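PDB 4XFK: putative branched chain amino acid ABC transporter, periplasmic amino acid-binding protein from Brucella ovis, which probably captures leucine, isoleucine, valine, threonine and alanine in the periplasm as the soluble binding component of an ABC transport system. Local coordinates for residues P270-E275 and F374-T379; N163-W168 and K190-V195. The protein carries 1 engineered substitution. All coordinates share one frame; numbering follows the deposited sequence.

Overall arrangement
Both contacts attach to the same mixed sheet, which belongs to one lobe of a bilobed periplasmic binding protein; the separate five-stranded parallel sheet belongs to the other. Contact 2 comes first along the chain and is complete before contact 1 begins. It ties strand 158-164 to strand 186-193 within a beta-alpha-beta unit. Contact 1 sets the loop leading into helix 274-288 against strand 373-380, which pairs antiparallel with strand 350-360. Their centres are about 30 Å apart and their nearest atoms about 14 Å, so they do not touch. Contact 2, partly buried, lies where strand ends probably border the cleft, near an acetate shared by Tyr166, Ser88 and Glu118; contact 1 is a surface join of the same lobe away from it.

Contact 1: residues P270-E275 and F374-T379; sequences PEANGE and FLPFKT. With ACT (acetate ion), chain C.
Pro376 and Ala272 meet beside a flat acetate, probably from the crystallisation liquor: CB and CG of the proline ring lie over one face of the ion, offset from its centre, and Ala272 CA stands near its plane at the methyl end. Pro376 sits just before a classic beta bulge, in which Phe377 and Lys378 of strand 373-380 both stand opposite Val356 of the antiparallel strand 350-360. The loop leads into helix 274-288 and comes closest at Ala272, whose CA lies 6.0 Å from the CA of Pro376. No hydrogen bond runs directly between the two segments; the contact is mainly one of small apolar surfaces, with 201 Å² buried in all. Ala272 CB rests 4.1 Å from Pro376 CB, while Glu271 CB approaches Pro376 CG at the same distance of 4.1 Å. Beyond CG the Glu271 chain is extended (chi2 177°), which carries its carboxylate past the proline until OE1 is 4.0 Å from Leu375 CD1. That oxygen also accepts a hydrogen bond from the backbone N of Arg364, so its polar need is met outside the contact. Leu375 starts out pointing away from the loop, but its chain bends at chi2 (77°) and returns CD1 to the carboxylate. Asn269 holds the same neighbourhood together, since its ND2 bonds to Phe374 O and its OD1 to Glu271 N. The acetate joins the two segments: its CH3 lies 3.6 Å from Ala272 CA, and its OXT accepts a 2.8 Å hydrogen bond from Thr379 OG1.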
loop_
_atom_site.group_PDB
_atom_site.type_symbol
_atom_site.label_atom_id
_atom_site.label_comp_id
_atom_site.label_asym_id
_atom_site.label_seq_id
_atom_site.Cartn_x
_atom_site.Cartn_y
_atom_site.Cartn_z
ATOM N N PRO A 270 -12.302 -9.916 1.484
ATOM C CA PRO A 270 -13.065 -10.569 2.556
ATOM C C PRO A 270 -13.363 -12.056 2.321
ATOM O O PRO A 270 -13.477 -12.793 3.299
ATOM C CB PRO A 270 -14.379 -9.785 2.579
ATOM C CG PRO A 270 -14.018 -8.439 2.071
ATOM C CD PRO A 270 -12.912 -8.639 1.069
ATOM N N GLU A 271 -13.505 -12.473 1.062
ATOM C CA GLU A 271 -13.853 -13.859 0.724
ATOM C C GLU A 271 -12.667 -14.691 0.264
ATOM O O GLU A 271 -12.853 -15.810 -0.215
ATOM C CB GLU A 271 -14.842 -13.910 -0.437
ATOM C CG GLU A 271 -16.091 -13.100 -0.310
ATOM C CD GLU A 271 -16.929 -13.205 -1.570
ATOM O OE1 GLU A 271 -17.197 -12.159 -2.193
ATOM O OE2 GLU A 271 -17.305 -14.338 -1.947
ATOM N N ALA A 272 -11.458 -14.149 0.360
ATOM C CA ALA A 272 -10.305 -14.827 -0.223
ATOM C C ALA A 272 -9.680 -15.878 0.681
ATOM O O ALA A 272 -8.965 -16.751 0.201
ATOM C CB ALA A 272 -9.260 -13.823 -0.685
ATOM N N ASN A 273 -9.939 -15.800 1.985
ATOM C CA ASN A 273 -9.352 -16.758 2.913
ATOM C C ASN A 273 -10.373 -17.264 3.919
ATOM O O ASN A 273 -10.145 -17.246 5.131
ATOM C CB ASN A 273 -8.131 -16.174 3.624
ATOM C CG ASN A 273 -7.330 -17.233 4.349
ATOM O OD1 ASN A 273 -7.233 -18.370 3.883
ATOM N ND2 ASN A 273 -6.769 -16.876 5.500
ATOM N N GLY A 274 -11.510 -17.706 3.396
ATOM C CA GLY A 274 -12.510 -18.389 4.192
ATOM C C GLY A 274 -12.996 -17.592 5.385
ATOM O O GLY A 274 -13.148 -16.366 5.319
ATOM N N GLU A 275 -13.224 -18.283 6.493
ATOM C CA GLU A 275 -13.767 -17.623 7.678
ATOM C C GLU A 275 -12.814 -16.583 8.283
ATOM O O GLU A 275 -13.271 -15.585 8.844
ATOM C CB GLU A 275 -14.213 -18.650 8.725
ATOM C CG GLU A 275 -13.086 -19.481 9.308
ATOM C CD GLU A 275 -13.594 -20.692 10.067
ATOM O OE1 GLU A 275 -14.821 -20.936 10.060
ATOM O OE2 GLU A 275 -12.762 -21.404 10.662
ATOM N N PHE A 374 -15.892 -6.459 -5.128
ATOM C CA PHE A 374 -14.686 -7.132 -5.568
ATOM C C PHE A 374 -14.740 -8.612 -5.233
ATOM O O PHE A 374 -14.874 -8.994 -4.078
ATOM C CB PHE A 374 -13.465 -6.427 -4.976
ATOM C CG PHE A 374 -13.265 -5.055 -5.548
ATOM C CD1 PHE A 374 -13.880 -3.948 -4.981
ATOM C CD2 PHE A 374 -12.511 -4.880 -6.703
ATOM C CE1 PHE A 374 -13.723 -2.681 -5.541
ATOM C CE2 PHE A 374 -12.351 -3.618 -7.256
ATOM C CZ PHE A 374 -12.958 -2.521 -6.674
ATOM N N LEU A 375 -14.659 -9.439 -6.270
ATOM C CA LEU A 375 -14.747 -10.887 -6.140
ATOM C C LEU A 375 -13.368 -11.460 -6.440
ATOM O O LEU A 375 -12.822 -11.220 -7.516
ATOM C CB LEU A 375 -15.752 -11.430 -7.156
ATOM C CG LEU A 375 -15.965 -12.945 -7.161
ATOM C CD1 LEU A 375 -16.846 -13.353 -6.000
ATOM C CD2 LEU A 375 -16.566 -13.411 -8.492
ATOM N N PRO A 376 -12.791 -12.211 -5.487
ATOM C CA PRO A 376 -11.458 -12.780 -5.714
ATOM C C PRO A 376 -11.497 -13.933 -6.715
ATOM O O PRO A 376 -12.445 -14.721 -6.688
ATOM C CB PRO A 376 -11.066 -13.301 -4.326
ATOM C CG PRO A 376 -12.365 -13.628 -3.665
ATOM C CD PRO A 376 -13.378 -12.645 -4.203
ATOM N N PHE A 377 -10.490 -14.033 -7.584
ATOM C CA PHE A 377 -10.425 -15.168 -8.510
ATOM C C PHE A 377 -9.068 -15.877 -8.564
ATOM O O PHE A 377 -8.960 -16.950 -9.157
ATOM C CB PHE A 377 -10.908 -14.789 -9.919
ATOM C CG PHE A 377 -10.062 -13.754 -10.612
ATOM C CD1 PHE A 377 -8.905 -14.118 -11.288
ATOM C CD2 PHE A 377 -10.447 -12.418 -10.625
ATOM C CE1 PHE A 377 -8.133 -13.169 -11.939
ATOM C CE2 PHE A 377 -9.679 -11.472 -11.273
ATOM C CZ PHE A 377 -8.530 -11.848 -11.945
ATOM N N LYS A 378 -8.044 -15.285 -7.956
ATOM C CA LYS A 378 -6.717 -15.894 -7.918
ATOM C C LYS A 378 -5.939 -15.362 -6.728
ATOM O O LYS A 378 -5.859 -14.155 -6.528
ATOM C CB LYS A 378 -5.942 -15.605 -9.213
ATOM C CG LYS A 378 -4.490 -16.087 -9.210
ATOM C CD LYS A 378 -4.402 -17.606 -9.128
ATOM C CE LYS A 378 -2.955 -18.076 -9.155
ATOM N NZ LYS A 378 -2.835 -19.557 -9.023
ATOM N N THR A 379 -5.367 -16.261 -5.939
ATOM C CA THR A 379 -4.473 -15.857 -4.861
ATOM C C THR A 379 -3.083 -16.396 -5.135
ATOM O O THR A 379 -2.905 -17.594 -5.362
ATOM C CB THR A 379 -4.943 -16.371 -3.496
ATOM O OG1 THR A 379 -6.181 -15.742 -3.152
ATOM C CG2 THR A 379 -3.907 -16.055 -2.423
HETATM C C ACT C . -9.491 -16.952 -4.413
HETATM O O ACT C . -9.715 -17.718 -5.381
HETATM O OXT ACT C . -8.520 -16.177 -4.558
HETATM C CH3 ACT C . -10.338 -16.948 -3.172
#

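Contact 2: residues N163-W168 and K190-V195; sequences NQNYSW and KTLHEV. With ACT (acetate ion), chain B.
Asn163 pairs with Leu192, and Gln164 with His193, in parallel strands. Three backbone hydrogen bonds hold the register: Asn163 N to Thr191 O (3.0 Å), His193 N to Asn163 O (2.9 Å) and Asn165 N to His193 O (2.8 Å), the last entering an inverse gamma turn centred on Asn165. One water accepts from Asn163 ND2 and can donate to Thr191 O; another bridges Asn165 ND2 and Leu192 O. Asn163 OD1 accepts from Gly219 N. With CG between backbone N and carbonyl carbon (chi1 58°), the His193 ring folds back so that Asn163 O lies over one face, 3.4 Å from its plane and offset toward the rim, beside Gln164 CA. ND1 donates to in-plane Glu194 O (169°) and NE2 bonds to Asn220 ND2, holding the ring at both nitrogens. Among apolar contacts, Leu192 CD2 meets Asn163 CB, and Val195 CG2 meets Tyr166 CD1. Tyr166 OH, also bonded to Trp221 NE1, donates to acetate O (2.6 Å); this ion, probably from the crystallisation liquor, also bonds to Ser88 OG and Glu118 N. Helix 167-184, N-capped by Tyr166, completes the beta-alpha-beta unit, packing Val172 on Asn163 and Glu173 on Leu192; strand 215-218 also pairs with strand 158-164.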
loop_
_atom_site.group_PDB
_atom_site.type_symbol
_atom_site.label_atom_id
_atom_site.label_comp_id
_atom_site.label_asym_id
_atom_site.label_seq_id
_atom_site.Cartn_x
_atom_site.Cartn_y
_atom_site.Cartn_z
ATOM N N ASN A 163 -0.508 6.584 -16.144
ATOM C CA ASN A 163 -0.046 6.782 -14.774
ATOM C C ASN A 163 0.307 8.222 -14.468
ATOM O O ASN A 163 0.443 9.050 -15.370
ATOM C CB ASN A 163 1.153 5.879 -14.453
ATOM C CG ASN A 163 0.815 4.408 -14.560
ATOM O OD1 ASN A 163 0.212 3.837 -13.657
ATOM N ND2 ASN A 163 1.188 3.791 -15.672
ATOM N N GLN A 164 0.434 8.495 -13.173
ATOM C CA GLN A 164 0.798 9.800 -12.644
ATOM C C GLN A 164 2.296 10.047 -12.780
ATOM O O GLN A 164 3.110 9.155 -12.528
ATOM C CB GLN A 164 0.402 9.868 -11.169
ATOM C CG GLN A 164 -1.103 9.718 -10.921
ATOM C CD GLN A 164 -1.424 9.262 -9.516
ATOM O OE1 GLN A 164 -2.240 9.877 -8.812
ATOM N NE2 GLN A 164 -0.808 8.170 -9.104
ATOM N N ASN A 165 2.662 11.269 -13.154
ATOM C CA ASN A 165 4.067 11.582 -13.369
ATOM C C ASN A 165 4.793 11.940 -12.068
ATOM O O ASN A 165 5.104 13.109 -11.805
ATOM C CB ASN A 165 4.229 12.684 -14.421
ATOM C CG ASN A 165 5.560 12.598 -15.142
ATOM O OD1 ASN A 165 6.538 12.077 -14.598
ATOM N ND2 ASN A 165 5.605 13.101 -16.373
ATOM N N TYR A 166 5.030 10.914 -11.254
ATOM C CA TYR A 166 5.943 10.978 -10.111
ATOM C C TYR A 166 6.508 9.578 -9.916
ATOM O O TYR A 166 6.177 8.673 -10.689
ATOM C CB TYR A 166 5.282 11.532 -8.835
ATOM C CG TYR A 166 4.299 10.644 -8.093
ATOM C CD1 TYR A 166 3.063 10.316 -8.640
ATOM C CD2 TYR A 166 4.587 10.191 -6.805
ATOM C CE1 TYR A 166 2.148 9.542 -7.938
ATOM C CE2 TYR A 166 3.686 9.415 -6.097
ATOM C CZ TYR A 166 2.466 9.092 -6.666
ATOM O OH TYR A 166 1.551 8.329 -5.971
ATOM N N SER A 167 7.354 9.389 -8.906
ATOM C CA SER A 167 8.105 8.138 -8.759
ATOM C C SER A 167 7.218 6.901 -8.893
ATOM O O SER A 167 7.545 5.972 -9.633
ATOM C CB SER A 167 8.888 8.102 -7.443
ATOM O OG SER A 167 8.009 8.187 -6.345
ATOM N N TRP A 168 6.082 6.903 -8.200
ATOM C CA TRP A 168 5.183 5.753 -8.221
ATOM C C TRP A 168 4.674 5.415 -9.627
ATOM O O TRP A 168 4.769 4.269 -10.076
ATOM C CB TRP A 168 4.005 5.990 -7.265
ATOM C CG TRP A 168 2.819 5.112 -7.545
ATOM C CD1 TRP A 168 1.596 5.517 -8.007
ATOM C CD2 TRP A 168 2.736 3.689 -7.388
ATOM N NE1 TRP A 168 0.759 4.440 -8.141
ATOM C CE2 TRP A 168 1.433 3.305 -7.774
ATOM C CE3 TRP A 168 3.641 2.701 -6.982
ATOM C CZ2 TRP A 168 1.004 1.975 -7.755
ATOM C CZ3 TRP A 168 3.209 1.380 -6.955
ATOM C CH2 TRP A 168 1.905 1.030 -7.343
ATOM N N LYS A 190 1.123 4.737 -24.215
ATOM C CA LYS A 190 1.257 5.014 -22.794
ATOM C C LYS A 190 1.293 6.508 -22.524
ATOM O O LYS A 190 1.645 7.302 -23.399
ATOM C CB LYS A 190 2.499 4.326 -22.219
ATOM C CG LYS A 190 3.809 4.770 -22.835
ATOM C CD LYS A 190 4.923 3.780 -22.527
ATOM C CE LYS A 190 6.142 4.046 -23.393
ATOM N NZ LYS A 190 7.206 3.023 -23.177
ATOM N N THR A 191 0.923 6.877 -21.304
ATOM C CA THR A 191 0.806 8.267 -20.896
ATOM C C THR A 191 1.231 8.430 -19.447
ATOM O O THR A 191 0.858 7.625 -18.594
ATOM C CB THR A 191 -0.666 8.722 -20.954
ATOM O OG1 THR A 191 -1.085 8.801 -22.317
ATOM C CG2 THR A 191 -0.867 10.077 -20.268
ATOM N N LEU A 192 2.008 9.473 -19.178
ATOM C CA LEU A 192 2.196 9.977 -17.827
ATOM C C LEU A 192 1.590 11.369 -17.772
ATOM O O LEU A 192 1.880 12.212 -18.628
ATOM C CB LEU A 192 3.675 10.069 -17.482
ATOM C CG LEU A 192 4.474 8.780 -17.334
ATOM C CD1 LEU A 192 5.931 9.132 -17.074
ATOM C CD2 LEU A 192 3.926 7.926 -16.205
ATOM N N HIS A 193 0.771 11.626 -16.763
ATOM C CA HIS A 193 0.088 12.906 -16.670
ATOM C C HIS A 193 0.354 13.594 -15.336
ATOM O O HIS A 193 0.869 12.988 -14.393
ATOM C CB HIS A 193 -1.419 12.733 -16.910
ATOM C CG HIS A 193 -2.079 11.773 -15.966
ATOM N ND1 HIS A 193 -2.314 12.074 -14.641
ATOM C CD2 HIS A 193 -2.553 10.516 -16.154
ATOM C CE1 HIS A 193 -2.906 11.046 -14.058
ATOM N NE2 HIS A 193 -3.060 10.086 -14.951
ATOM N N GLU A 194 0.008 14.872 -15.276
ATOM C CA GLU A 194 0.152 15.654 -14.061
ATOM C C GLU A 194 -0.579 14.983 -12.907
ATOM O O GLU A 194 -1.596 14.311 -13.104
ATOM C CB GLU A 194 -0.379 17.072 -14.276
ATOM N N VAL A 195 -0.051 15.170 -11.704
ATOM C CA VAL A 195 -0.558 14.478 -10.530
ATOM C C VAL A 195 -1.623 15.291 -9.808
ATOM O O VAL A 195 -1.386 16.432 -9.406
ATOM C CB VAL A 195 0.584 14.160 -9.543
ATOM C CG1 VAL A 195 0.084 13.277 -8.412
ATOM C CG2 VAL A 195 1.744 13.494 -10.276
HETATM C C ACT B . 2.248 5.866 -3.752
HETATM O O ACT B . 2.630 7.038 -3.975
HETATM O OXT ACT B . 3.041 5.128 -3.123
HETATM C CH3 ACT B . 0.907 5.389 -4.217
HETATM O O HOH W 1 2.159 5.141 -18.200
HETATM O O HOH W 2 3.222 14.292 -17.531
#